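Long-range contacts in EchA1_1 (Mycobacterium avium subsp. paratuberculosis, PDB 3R9T), which probably catalyses the reversible hydration of (2E)-enoyl-CoA to (3S)-3-hydroxyacyl-CoA in fatty acid metabolism: residues W90-Y95 with T117-A122; M20-N25 with I39-A44; D43-A48 with H98-P103. All coordinates share one frame; numbering follows the deposited sequence.

Interaction 1. Residues W90-Y95 with T117-A122. With BEZ (benzoic acid), chain E.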
ATOM      1  N   TRP B  90      -7.217 -19.731 -15.260  1.00 23.51           N
ATOM      2  CA  TRP B  90      -6.169 -19.739 -14.217  1.00 22.86           C
ATOM      3  C   TRP B  90      -4.948 -18.887 -14.571  1.00 22.04           C
ATOM      4  O   TRP B  90      -4.054 -18.681 -13.742  1.00 22.29           O
ATOM      5  CB  TRP B  90      -5.694 -21.163 -13.924  1.00 22.88           C
ATOM      6  CG  TRP B  90      -6.727 -22.037 -13.273  1.00 23.69           C
ATOM      7  CD1 TRP B  90      -7.867 -21.637 -12.644  1.00 23.90           C
ATOM      8  CD2 TRP B  90      -6.700 -23.462 -13.183  1.00 24.24           C
ATOM      9  NE1 TRP B  90      -8.557 -22.728 -12.172  1.00 24.61           N
ATOM     10  CE2 TRP B  90      -7.855 -23.861 -12.482  1.00 25.01           C
ATOM     11  CE3 TRP B  90      -5.795 -24.443 -13.608  1.00 23.88           C
ATOM     12  CZ2 TRP B  90      -8.137 -25.197 -12.208  1.00 26.57           C
ATOM     13  CZ3 TRP B  90      -6.074 -25.762 -13.337  1.00 26.07           C
ATOM     14  CH2 TRP B  90      -7.237 -26.134 -12.652  1.00 25.40           C
ATOM     15  N   GLY B  91      -4.899 -18.422 -15.815  1.00 22.12           N
ATOM     16  CA  GLY B  91      -3.795 -17.608 -16.295  1.00 21.61           C
ATOM     17  C   GLY B  91      -2.448 -18.301 -16.380  1.00 20.94           C
ATOM     18  O   GLY B  91      -2.336 -19.538 -16.381  1.00 19.97           O
ATOM     19  N   PHE B  92      -1.422 -17.461 -16.414  1.00 21.08           N
ATOM     20  CA  PHE B  92      -0.025 -17.851 -16.570  1.00 21.31           C
ATOM     21  C   PHE B  92       0.392 -18.892 -15.548  1.00 20.86           C
ATOM     22  O   PHE B  92       0.124 -18.733 -14.365  1.00 20.35           O
ATOM     23  CB  PHE B  92       0.805 -16.586 -16.420  1.00 21.35           C
ATOM     24  CG  PHE B  92       2.272 -16.755 -16.642  1.00 21.63           C
ATOM     25  CD1 PHE B  92       2.799 -16.707 -17.932  1.00 24.25           C
ATOM     26  CD2 PHE B  92       3.144 -16.815 -15.565  1.00 22.94           C
ATOM     27  CE1 PHE B  92       4.156 -16.790 -18.138  1.00 25.20           C
ATOM     28  CE2 PHE B  92       4.498 -16.897 -15.767  1.00 24.63           C
ATOM     29  CZ  PHE B  92       5.009 -16.887 -17.069  1.00 25.29           C
ATOM     30  N   ALA B  93       0.982 -19.984 -16.036  1.00 20.75           N
ATOM     31  CA  ALA B  93       1.505 -21.092 -15.219  1.00 20.20           C
ATOM     32  C   ALA B  93       0.405 -21.878 -14.513  1.00 19.76           C
ATOM     33  O   ALA B  93       0.682 -22.668 -13.625  1.00 20.35           O
ATOM     34  CB  ALA B  93       2.583 -20.593 -14.195  1.00 18.79           C
ATOM     35  N   GLY B  94      -0.847 -21.655 -14.908  1.00 19.22           N
ATOM     36  CA  GLY B  94      -1.987 -22.212 -14.183  1.00 19.57           C
ATOM     37  C   GLY B  94      -2.056 -21.730 -12.750  1.00 18.60           C
ATOM     38  O   GLY B  94      -2.657 -22.389 -11.913  1.00 19.29           O
ATOM     39  N   TYR B  95      -1.483 -20.556 -12.489  1.00 17.93           N
ATOM     40  CA  TYR B  95      -1.158 -20.126 -11.122  1.00 16.99           C
ATOM     41  C   TYR B  95      -1.584 -18.704 -10.762  1.00 16.83           C
ATOM     42  O   TYR B  95      -2.119 -18.491  -9.688  1.00 17.58           O
ATOM     43  CB  TYR B  95       0.355 -20.256 -10.895  1.00 16.34           C
ATOM     44  CG  TYR B  95       0.836 -20.120  -9.458  1.00 17.36           C
ATOM     45  CD1 TYR B  95       0.872 -21.225  -8.616  1.00 18.48           C
ATOM     46  CD2 TYR B  95       1.288 -18.901  -8.948  1.00 17.24           C
ATOM     47  CE1 TYR B  95       1.315 -21.137  -7.319  1.00 18.31           C
ATOM     48  CE2 TYR B  95       1.719 -18.794  -7.622  1.00 15.19           C
ATOM     49  CZ  TYR B  95       1.772 -19.936  -6.822  1.00 16.40           C
ATOM     50  OH  TYR B  95       2.187 -19.890  -5.507  1.00 19.12           O
ATOM     51  N   THR B 117       8.936 -13.440 -11.148  1.00 18.25           N
ATOM     52  CA  THR B 117       8.522 -12.428 -10.198  1.00 17.73           C
ATOM     53  C   THR B 117       6.990 -12.382 -10.095  1.00 16.69           C
ATOM     54  O   THR B 117       6.438 -12.161  -9.021  1.00 16.49           O
ATOM     55  CB  THR B 117       9.122 -11.051 -10.574  1.00 18.08           C
ATOM     56  OG1 THR B 117      10.500 -11.033 -10.192  1.00 18.61           O
ATOM     57  CG2 THR B 117       8.430  -9.907  -9.853  1.00 18.57           C
ATOM     58  N   GLU B 118       6.306 -12.621 -11.211  1.00 17.04           N
ATOM     59  CA  GLU B 118       4.842 -12.637 -11.225  1.00 16.61           C
ATOM     60  C   GLU B 118       4.309 -13.842 -10.437  1.00 15.94           C
ATOM     61  O   GLU B 118       3.282 -13.748  -9.779  1.00 16.66           O
ATOM     62  CB  GLU B 118       4.338 -12.569 -12.661  1.00 16.55           C
ATOM     63  CG  GLU B 118       4.715 -11.230 -13.310  1.00 16.57           C
ATOM     64  CD  GLU B 118       4.373 -11.186 -14.769  1.00 18.33           C
ATOM     65  OE1 GLU B 118       5.032 -11.924 -15.536  1.00 21.36           O
ATOM     66  OE2 GLU B 118       3.429 -10.459 -15.133  1.00 19.31           O
ATOM     67  N   LEU B 119       4.995 -14.972 -10.495  1.00 16.48           N
ATOM     68  CA  LEU B 119       4.641 -16.096  -9.616  1.00 16.60           C
ATOM     69  C   LEU B 119       4.783 -15.726  -8.133  1.00 16.62           C
ATOM     70  O   LEU B 119       3.942 -16.096  -7.320  1.00 17.55           O
ATOM     71  CB  LEU B 119       5.505 -17.319  -9.907  1.00 17.31           C
ATOM     72  CG  LEU B 119       5.399 -17.947 -11.301  1.00 18.64           C
ATOM     73  CD1 LEU B 119       6.378 -19.125 -11.437  1.00 20.70           C
ATOM     74  CD2 LEU B 119       3.970 -18.368 -11.639  1.00 20.00           C
ATOM     75  N   ALA B 120       5.844 -15.004  -7.780  1.00 16.54           N
ATOM     76  CA  ALA B 120       6.059 -14.528  -6.406  1.00 16.91           C
ATOM     77  C   ALA B 120       4.931 -13.598  -5.972  1.00 16.24           C
ATOM     78  O   ALA B 120       4.365 -13.757  -4.887  1.00 16.76           O
ATOM     79  CB  ALA B 120       7.438 -13.814  -6.274  1.00 16.37           C
ATOM     80  N   LEU B 121       4.584 -12.651  -6.837  1.00 15.08           N
ATOM     81  CA  LEU B 121       3.499 -11.711  -6.558  1.00 15.20           C
ATOM     82  C   LEU B 121       2.177 -12.435  -6.332  1.00 15.84           C
ATOM     83  O   LEU B 121       1.426 -12.076  -5.447  1.00 16.57           O
ATOM     84  CB  LEU B 121       3.377 -10.692  -7.678  1.00 15.48           C
ATOM     85  CG  LEU B 121       4.511  -9.692  -7.883  1.00 16.48           C
ATOM     86  CD1 LEU B 121       4.355  -8.987  -9.205  1.00 17.90           C
ATOM     87  CD2 LEU B 121       4.453  -8.694  -6.748  1.00 17.49           C
ATOM     88  N   ALA B 122       1.934 -13.486  -7.095  1.00 15.54           N
ATOM     89  CA  ALA B 122       0.694 -14.243  -7.022  1.00 15.81           C
ATOM     90  C   ALA B 122       0.646 -15.161  -5.786  1.00 16.01           C
ATOM     91  O   ALA B 122      -0.420 -15.636  -5.398  1.00 16.98           O
ATOM     92  CB  ALA B 122       0.542 -15.061  -8.303  1.00 15.03           C
TER
HETATM   93  C   BEZ E 264       4.975 -12.009 -18.862  1.00 31.03           C
HETATM   94  O1  BEZ E 264       4.207 -11.884 -17.898  1.00 28.84           O
HETATM   95  O2  BEZ E 264       6.188 -11.756 -18.729  1.00 30.85           O
HETATM   96  C1  BEZ E 264       4.419 -12.511 -20.154  1.00 31.59           C
HETATM   97  C2  BEZ E 264       3.217 -13.207 -20.136  1.00 32.64           C
HETATM   98  C3  BEZ E 264       2.681 -13.688 -21.325  1.00 34.75           C
HETATM   99  C4  BEZ E 264       3.350 -13.468 -22.523  1.00 34.77           C
HETATM  100  C5  BEZ E 264       4.556 -12.769 -22.538  1.00 34.52           C
HETATM  101  C6  BEZ E 264       5.097 -12.292 -21.349  1.00 33.07           C

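Interaction 2. Residues M20-N25 with I39-A44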
ATOM      1  N   MET B  20       1.970 -29.701   0.144  1.00 27.77           N
ATOM      2  CA  MET B  20       2.252 -30.127  -1.204  1.00 27.51           C
ATOM      3  C   MET B  20       3.355 -29.255  -1.734  1.00 26.19           C
ATOM      4  O   MET B  20       3.243 -28.025  -1.709  1.00 25.70           O
ATOM      5  CB  MET B  20       1.036 -29.988  -2.094  1.00 27.76           C
ATOM      6  CG  MET B  20       1.320 -30.359  -3.522  1.00 30.08           C
ATOM      7  SD  MET B  20      -0.057 -30.006  -4.611  1.00 32.38           S
ATOM      8  CE  MET B  20      -1.065 -31.470  -4.311  1.00 33.58           C
ATOM      9  N   VAL B  21       4.402 -29.895  -2.233  1.00 25.06           N
ATOM     10  CA  VAL B  21       5.492 -29.191  -2.881  1.00 24.83           C
ATOM     11  C   VAL B  21       5.361 -29.377  -4.390  1.00 24.74           C
ATOM     12  O   VAL B  21       5.385 -30.511  -4.900  1.00 25.40           O
ATOM     13  CB  VAL B  21       6.859 -29.709  -2.399  1.00 25.10           C
ATOM     14  CG1 VAL B  21       8.002 -29.032  -3.151  1.00 25.12           C
ATOM     15  CG2 VAL B  21       7.001 -29.516  -0.898  1.00 24.98           C
ATOM     16  N   ILE B  22       5.220 -28.256  -5.092  1.00 23.76           N
ATOM     17  CA  ILE B  22       5.123 -28.225  -6.549  1.00 23.11           C
ATOM     18  C   ILE B  22       6.435 -27.704  -7.125  1.00 23.46           C
ATOM     19  O   ILE B  22       6.855 -26.595  -6.794  1.00 22.06           O
ATOM     20  CB  ILE B  22       3.991 -27.269  -7.005  1.00 22.22           C
ATOM     21  CG1 ILE B  22       2.659 -27.698  -6.408  1.00 22.51           C
ATOM     22  CG2 ILE B  22       3.882 -27.219  -8.530  1.00 23.43           C
ATOM     23  CD1 ILE B  22       1.474 -26.794  -6.806  1.00 23.76           C
ATOM     24  N   THR B  23       7.074 -28.480  -7.998  1.00 24.43           N
ATOM     25  CA  THR B  23       8.377 -28.107  -8.525  1.00 25.38           C
ATOM     26  C   THR B  23       8.295 -27.929 -10.039  1.00 26.31           C
ATOM     27  O   THR B  23       7.930 -28.870 -10.759  1.00 27.01           O
ATOM     28  CB  THR B  23       9.446 -29.169  -8.165  1.00 26.15           C
ATOM     29  OG1 THR B  23       9.480 -29.388  -6.745  1.00 27.78           O
ATOM     30  CG2 THR B  23      10.818 -28.734  -8.651  1.00 26.54           C
ATOM     31  N   ILE B  24       8.620 -26.732 -10.524  1.00 26.02           N
ATOM     32  CA  ILE B  24       8.676 -26.506 -11.959  1.00 26.43           C
ATOM     33  C   ILE B  24       9.862 -27.339 -12.440  1.00 27.95           C
ATOM     34  O   ILE B  24      10.937 -27.290 -11.839  1.00 28.06           O
ATOM     35  CB  ILE B  24       8.885 -25.036 -12.307  1.00 25.80           C
ATOM     36  CG1 ILE B  24       7.729 -24.178 -11.778  1.00 23.85           C
ATOM     37  CG2 ILE B  24       8.996 -24.867 -13.812  1.00 26.03           C
ATOM     38  CD1 ILE B  24       8.035 -22.677 -11.793  1.00 24.66           C
ATOM     39  N   ASN B  25       9.651 -28.096 -13.513  1.00 29.17           N
ATOM     40  CA  ASN B  25      10.562 -29.159 -13.919  1.00 30.85           C
ATOM     41  C   ASN B  25      11.096 -28.976 -15.348  1.00 31.73           C
ATOM     42  O   ASN B  25      11.056 -29.907 -16.160  1.00 32.89           O
ATOM     43  CB  ASN B  25       9.831 -30.502 -13.768  1.00 31.43           C
ATOM     44  CG  ASN B  25      10.768 -31.699 -13.809  1.00 33.99           C
ATOM     45  OD1 ASN B  25      11.903 -31.629 -13.342  1.00 36.04           O
ATOM     46  ND2 ASN B  25      10.287 -32.810 -14.366  1.00 36.03           N
ATOM     47  N   ILE B  39       0.072 -26.998 -16.938  1.00 25.18           N
ATOM     48  CA  ILE B  39      -0.724 -28.187 -16.651  1.00 25.43           C
ATOM     49  C   ILE B  39      -0.341 -28.798 -15.318  1.00 25.06           C
ATOM     50  O   ILE B  39      -1.208 -29.103 -14.494  1.00 24.58           O
ATOM     51  CB  ILE B  39      -0.572 -29.227 -17.775  1.00 26.85           C
ATOM     52  CG1 ILE B  39      -1.344 -28.755 -19.004  1.00 27.94           C
ATOM     53  CG2 ILE B  39      -1.082 -30.595 -17.333  1.00 26.77           C
ATOM     54  CD1 ILE B  39      -0.965 -29.475 -20.302  1.00 31.26           C
ATOM     55  N   GLY B  40       0.957 -28.966 -15.111  1.00 24.45           N
ATOM     56  CA  GLY B  40       1.469 -29.554 -13.885  1.00 24.59           C
ATOM     57  C   GLY B  40       1.144 -28.737 -12.653  1.00 23.54           C
ATOM     58  O   GLY B  40       0.714 -29.266 -11.633  1.00 23.47           O
ATOM     59  N   VAL B  41       1.371 -27.435 -12.749  1.00 22.88           N
ATOM     60  CA  VAL B  41       1.161 -26.542 -11.619  1.00 21.94           C
ATOM     61  C   VAL B  41      -0.336 -26.378 -11.312  1.00 21.55           C
ATOM     62  O   VAL B  41      -0.781 -26.512 -10.157  1.00 21.35           O
ATOM     63  CB  VAL B  41       1.855 -25.181 -11.873  1.00 21.04           C
ATOM     64  CG1 VAL B  41       1.395 -24.136 -10.831  1.00 20.95           C
ATOM     65  CG2 VAL B  41       3.406 -25.339 -11.894  1.00 21.66           C
ATOM     66  N   GLY B  42      -1.112 -26.102 -12.355  1.00 21.69           N
ATOM     67  CA  GLY B  42      -2.539 -25.890 -12.225  1.00 22.24           C
ATOM     68  C   GLY B  42      -3.263 -27.109 -11.683  1.00 23.07           C
ATOM     69  O   GLY B  42      -4.072 -26.994 -10.777  1.00 22.91           O
ATOM     70  N   ASP B  43      -2.980 -28.291 -12.217  1.00 24.51           N
ATOM     71  CA  ASP B  43      -3.638 -29.497 -11.699  1.00 25.40           C
ATOM     72  C   ASP B  43      -3.277 -29.769 -10.223  1.00 25.43           C
ATOM     73  O   ASP B  43      -4.138 -30.152  -9.431  1.00 25.51           O
ATOM     74  CB  ASP B  43      -3.312 -30.718 -12.571  1.00 26.83           C
ATOM     75  CG  ASP B  43      -3.918 -30.636 -13.971  1.00 28.09           C
ATOM     76  OD1 ASP B  43      -4.748 -29.745 -14.253  1.00 29.76           O
ATOM     77  OD2 ASP B  43      -3.550 -31.496 -14.799  1.00 31.86           O
ATOM     78  N   ALA B  44      -2.010 -29.558  -9.864  1.00 25.44           N
ATOM     79  CA  ALA B  44      -1.528 -29.775  -8.489  1.00 25.90           C
ATOM     80  C   ALA B  44      -2.191 -28.801  -7.520  1.00 25.57           C
ATOM     81  O   ALA B  44      -2.614 -29.179  -6.427  1.00 26.50           O
ATOM     82  CB  ALA B  44      -0.008 -29.637  -8.425  1.00 25.94           C
TER

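Interaction 3. Residues D43-A48 with H98-P103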
ATOM      1  N   ASP B  43      -2.980 -28.291 -12.217  1.00 24.51           N
ATOM      2  CA  ASP B  43      -3.638 -29.497 -11.699  1.00 25.40           C
ATOM      3  C   ASP B  43      -3.277 -29.769 -10.223  1.00 25.43           C
ATOM      4  O   ASP B  43      -4.138 -30.152  -9.431  1.00 25.51           O
ATOM      5  CB  ASP B  43      -3.312 -30.718 -12.571  1.00 26.83           C
ATOM      6  CG  ASP B  43      -3.918 -30.636 -13.971  1.00 28.09           C
ATOM      7  OD1 ASP B  43      -4.748 -29.745 -14.253  1.00 29.76           O
ATOM      8  OD2 ASP B  43      -3.550 -31.496 -14.799  1.00 31.86           O
ATOM      9  N   ALA B  44      -2.010 -29.558  -9.864  1.00 25.44           N
ATOM     10  CA  ALA B  44      -1.528 -29.775  -8.489  1.00 25.90           C
ATOM     11  C   ALA B  44      -2.191 -28.801  -7.520  1.00 25.57           C
ATOM     12  O   ALA B  44      -2.614 -29.179  -6.427  1.00 26.50           O
ATOM     13  CB  ALA B  44      -0.008 -29.637  -8.425  1.00 25.94           C
ATOM     14  N   LEU B  45      -2.304 -27.540  -7.915  1.00 25.15           N
ATOM     15  CA  LEU B  45      -3.046 -26.577  -7.097  1.00 24.87           C
ATOM     16  C   LEU B  45      -4.498 -26.993  -6.895  1.00 25.29           C
ATOM     17  O   LEU B  45      -5.041 -26.863  -5.796  1.00 25.25           O
ATOM     18  CB  LEU B  45      -3.040 -25.197  -7.739  1.00 24.73           C
ATOM     19  CG  LEU B  45      -1.876 -24.253  -7.508  1.00 25.78           C
ATOM     20  CD1 LEU B  45      -2.214 -22.925  -8.197  1.00 25.80           C
ATOM     21  CD2 LEU B  45      -1.598 -24.036  -6.015  1.00 25.44           C
ATOM     22  N   GLU B  46      -5.136 -27.475  -7.956  1.00 25.57           N
ATOM     23  CA  GLU B  46      -6.533 -27.900  -7.871  1.00 26.66           C
ATOM     24  C   GLU B  46      -6.657 -29.084  -6.904  1.00 27.42           C
ATOM     25  O   GLU B  46      -7.592 -29.150  -6.101  1.00 28.13           O
ATOM     26  CB  GLU B  46      -7.075 -28.210  -9.289  1.00 27.68           C
ATOM     27  CG  GLU B  46      -8.386 -28.983  -9.388  1.00 31.19           C
ATOM     28  CD  GLU B  46      -8.740 -29.356 -10.836  1.00 35.41           C
ATOM     29  OE1 GLU B  46      -9.812 -28.929 -11.318  1.00 39.21           O
ATOM     30  OE2 GLU B  46      -7.945 -30.068 -11.494  1.00 38.39           O
ATOM     31  N   GLU B  47      -5.676 -29.983  -6.942  1.00 27.91           N
ATOM     32  CA  GLU B  47      -5.653 -31.162  -6.068  1.00 29.18           C
ATOM     33  C   GLU B  47      -5.451 -30.714  -4.633  1.00 28.53           C
ATOM     34  O   GLU B  47      -6.102 -31.214  -3.718  1.00 28.60           O
ATOM     35  CB  GLU B  47      -4.532 -32.128  -6.488  1.00 30.24           C
ATOM     36  CG  GLU B  47      -4.222 -33.286  -5.512  1.00 34.51           C
ATOM     37  CD  GLU B  47      -5.427 -34.184  -5.217  1.00 39.57           C
ATOM     38  OE1 GLU B  47      -5.400 -35.360  -5.638  1.00 43.61           O
ATOM     39  OE2 GLU B  47      -6.395 -33.734  -4.563  1.00 42.56           O
ATOM     40  N   ALA B  48      -4.570 -29.739  -4.450  1.00 27.38           N
ATOM     41  CA  ALA B  48      -4.285 -29.212  -3.120  1.00 27.40           C
ATOM     42  C   ALA B  48      -5.555 -28.609  -2.528  1.00 27.68           C
ATOM     43  O   ALA B  48      -5.851 -28.802  -1.345  1.00 28.61           O
ATOM     44  CB  ALA B  48      -3.162 -28.159  -3.192  1.00 26.15           C
ATOM     45  N   HIS B  98      -5.307 -18.211 -10.151  1.00 17.69           N
ATOM     46  CA  HIS B  98      -5.814 -19.471  -9.626  1.00 17.85           C
ATOM     47  C   HIS B  98      -5.869 -19.411  -8.103  1.00 17.97           C
ATOM     48  O   HIS B  98      -5.025 -19.963  -7.416  1.00 17.96           O
ATOM     49  CB  HIS B  98      -4.899 -20.601 -10.076  1.00 17.56           C
ATOM     50  CG  HIS B  98      -5.449 -21.971  -9.855  1.00 18.63           C
ATOM     51  ND1 HIS B  98      -4.856 -23.083 -10.413  1.00 18.73           N
ATOM     52  CD2 HIS B  98      -6.521 -22.421  -9.158  1.00 21.41           C
ATOM     53  CE1 HIS B  98      -5.542 -24.159 -10.070  1.00 21.65           C
ATOM     54  NE2 HIS B  98      -6.556 -23.786  -9.311  1.00 20.75           N
ATOM     55  N   PHE B  99      -6.889 -18.746  -7.591  1.00 18.27           N
ATOM     56  CA  PHE B  99      -7.061 -18.624  -6.164  1.00 18.12           C
ATOM     57  C   PHE B  99      -7.418 -19.980  -5.565  1.00 18.22           C
ATOM     58  O   PHE B  99      -8.347 -20.671  -6.030  1.00 19.73           O
ATOM     59  CB  PHE B  99      -8.169 -17.626  -5.804  1.00 18.26           C
ATOM     60  CG  PHE B  99      -8.371 -17.500  -4.319  1.00 17.53           C
ATOM     61  CD1 PHE B  99      -7.571 -16.647  -3.576  1.00 18.35           C
ATOM     62  CD2 PHE B  99      -9.297 -18.300  -3.659  1.00 19.66           C
ATOM     63  CE1 PHE B  99      -7.711 -16.563  -2.186  1.00 17.99           C
ATOM     64  CE2 PHE B  99      -9.463 -18.215  -2.273  1.00 19.38           C
ATOM     65  CZ  PHE B  99      -8.669 -17.344  -1.544  1.00 20.08           C
ATOM     66  N   ILE B 100      -6.674 -20.330  -4.520  1.00 17.98           N
ATOM     67  CA  ILE B 100      -7.009 -21.429  -3.626  1.00 18.85           C
ATOM     68  C   ILE B 100      -7.022 -20.936  -2.177  1.00 18.39           C
ATOM     69  O   ILE B 100      -6.323 -19.986  -1.812  1.00 17.53           O
ATOM     70  CB  ILE B 100      -6.077 -22.664  -3.796  1.00 18.96           C
ATOM     71  CG1 ILE B 100      -4.651 -22.394  -3.294  1.00 19.16           C
ATOM     72  CG2 ILE B 100      -6.130 -23.159  -5.254  1.00 20.11           C
ATOM     73  CD1 ILE B 100      -3.838 -23.696  -3.112  1.00 21.58           C
ATOM     74  N   ASP B 101      -7.843 -21.597  -1.363  1.00 18.95           N
ATOM     75  CA  ASP B 101      -8.087 -21.340   0.062  0.50 19.40           C
ATOM     76  C   ASP B 101      -6.894 -21.581   0.967  1.00 18.77           C
ATOM     77  O   ASP B 101      -6.857 -21.148   2.141  1.00 19.36           O
ATOM     78  CB  ASP B 101      -9.168 -22.319   0.547  0.50 20.02           C
ATOM     79  CG  ASP B 101     -10.544 -21.989   0.031  0.50 22.57           C
ATOM     80  OD1 ASP B 101     -10.821 -20.802  -0.236  0.50 25.82           O
ATOM     81  OD2 ASP B 101     -11.361 -22.926  -0.090  0.50 25.54           O
ATOM     82  N   LYS B 102      -5.963 -22.386   0.469  1.00 18.37           N
ATOM     83  CA  LYS B 102      -4.822 -22.802   1.270  1.00 18.87           C
ATOM     84  C   LYS B 102      -3.612 -21.923   0.988  1.00 17.76           C
ATOM     85  O   LYS B 102      -3.433 -21.447  -0.124  1.00 17.51           O
ATOM     86  CB  LYS B 102      -4.520 -24.259   0.981  1.00 19.71           C
ATOM     87  CG  LYS B 102      -5.810 -25.073   0.805  1.00 24.00           C
ATOM     88  CD  LYS B 102      -5.877 -26.291   1.639  1.00 27.82           C
ATOM     89  CE  LYS B 102      -7.187 -27.063   1.409  1.00 26.97           C
ATOM     90  NZ  LYS B 102      -6.926 -28.493   1.191  1.00 28.59           N
ATOM     91  N   PRO B 103      -2.783 -21.690   2.005  1.00 18.11           N
ATOM     92  CA  PRO B 103      -1.629 -20.837   1.813  1.00 17.99           C
ATOM     93  C   PRO B 103      -0.645 -21.354   0.769  1.00 17.59           C
ATOM     94  O   PRO B 103      -0.376 -22.569   0.697  1.00 17.90           O
ATOM     95  CB  PRO B 103      -0.974 -20.806   3.205  1.00 18.79           C
ATOM     96  CG  PRO B 103      -1.451 -22.071   3.876  1.00 20.27           C
ATOM     97  CD  PRO B 103      -2.847 -22.223   3.379  1.00 19.32           C
TER

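Interaction 1. Residues W90-Y95 with T117-A122
Leu119, on helix 115-122, packs against the tight loop 90-95 and illustrates how one methyl group can serve several partners. Its CD2 lies 3.7 Å from Ala93 CB and 3.8 Å from Tyr95 CD2. The same methyl also comes to the rim of the Phe92 ring, close to the ring plane, at 4.3 Å from CD2 of Phe92. The leucine chain crosses that of Tyr95 obliquely, and a turn later along the helix Ala122 CB adds a second apolar touch, 4.0 Å from Tyr95 CD2. Tyr95 holds CG trans to its backbone nitrogen (chi1 -168°), which turns the ring toward the helix, beside Leu119 and Ala122. The loop keeps its shape through two successive turns, in which Gly94 N bonds to Gly91 O and Tyr95 N to Phe92 O.

A carbonyl and a serine border this apolar patch. Leu119 O lies at the edge of the Tyr95 ring, near its plane, 3.5 Å from CE2 of Tyr95. Ser123 OG is hydrogen-bonded to both Leu119 O and Tyr95 OH, so the serine ties the far end of the ring to the helix backbone.

The remaining interactions are with the ligand. Glu118 extends from the helix toward the benzoic acid carboxyl group, with its OE1 2.5 Å from O1 of the ligand. The other carboxylate oxygen, OE2, accepts a hydrogen bond from Gly149 N, which helps fix the group's rotation. C2 of the ligand lies 4.2 Å from Phe92 CD1, oblique to the phenylalanine ring, and Ala147 N hydrogen-bonds the ligand. Glu138 lines the same pocket; two pocket glutamates of this kind are consistent with the active site of crotonase-fold enoyl-CoA hydratases.

Interaction 2. Residues M20-N25 with I39-A44
In the beta-alpha-beta unit formed by strand 19-24, helix 35-50 and strand 56-61, the helix packs on the sheet by laying Val41 and Ala44 against Ile22 and Met20. This is a crossover of the crotonase fold, and the short segments run nearly antiparallel, their axes at 167° and 8.8 Å apart at closest approach.

Ile22 sits at the middle of the contact and divides its two branches between two helix residues. Its CD1 meets Ala44 CB at 3.6 Å, while CG2 touches Val41 CG2 at 3.9 Å, the two side chains crossing at about a right angle. CG2 is held trans to the backbone nitrogen of Ile22 and CG1 beside it (chi1 -58°), and this fork lets one residue meet successive turns of the helix. Ile24 CG1 makes a looser approach to the same Val41 methyl. Ile22 also touches Val57 and Leu59 of strand 56-61, so all three elements of the unit meet at this side chain.

Met20 closes the other end: its chain runs extended and then bends at the last torsion (chi3 -82°), placing SD 3.8 Å from Ala44 CB and 3.2 Å from Ala44 O.

Interaction 3. Residues D43-A48 with H98-P103
Lys102 NZ donates to Ala48 O across a distance of 2.8 Å, and this ammonium group is a compact example of a lysine held by backbone carbonyls. The nitrogen stands nearly on the line of the carbonyl, with a C=O...N angle of 162°. It also bonds to Val54 O and, weakly, to Gln49 O, so oxygens from the last turn of helix 35-50 and from the loop beyond it gather round one buried charge. Its position at the carboxyl end of the helix is probably electrostatically favourable. The lysine chain bends at chi2 and again at chi4 to bring NZ there, and CE passes 3.5 Å from Ala48 O on the way.

Segment 98-103 leads into strand 104-108 of the crotonase-fold sheet, and helix 35-50 is the crossover between strands 19-24 and 56-61. The contact thus ties the connection entering one parallel strand to the helix that precedes its neighbour, and Val57 of that neighbour touches Leu45, Ala48 and Ile100.

Apolar and ring contacts make up the rest. The Leu45 and His98 side chains lie alongside one another, pointing opposite ways: Leu45 CB lies 3.6 Å from His98 CE1, and Leu45 CD1 is 3.5 Å from His98 ND1. The methyl's approach to the imidazole is oblique. ND1 donates to Gly94 O, and the imidazole stacks with Trp90, two interactions that fix its orientation. The other leucine methyl, Leu45 CD2, meets Ile100 CD1 at 3.7 Å, the side chains crossing roughly at right angles. Ile100 tucks CG1 over its own backbone, flanked by N and C (chi1 70°), leaving CG2 3.9 Å from Leu45 O.

Two of the three contacts share helix 35-50: interaction 2 uses its sheet-facing side, and interaction 3 the next turn, through Leu45, Glu46 and Ala48; the segments overlap at Asp43 and Ala44. Interaction 1 touches both, since Tyr95 packs on Val41 and Leu45. All three are buried contacts, but interaction 3 has partly exposed members in His98 and Glu46. The centre of interaction 1 is about 4 Å from the chain's centre, against about 12 and 14 Å for those of interactions 2 and 3. Chemistry follows place: strand-helix packing is almost wholly hydrocarbon and sulfur, the central contact combines aromatics with a ligand-facing carboxyl group, and interaction 3 alone has a hydrogen bond across its segments.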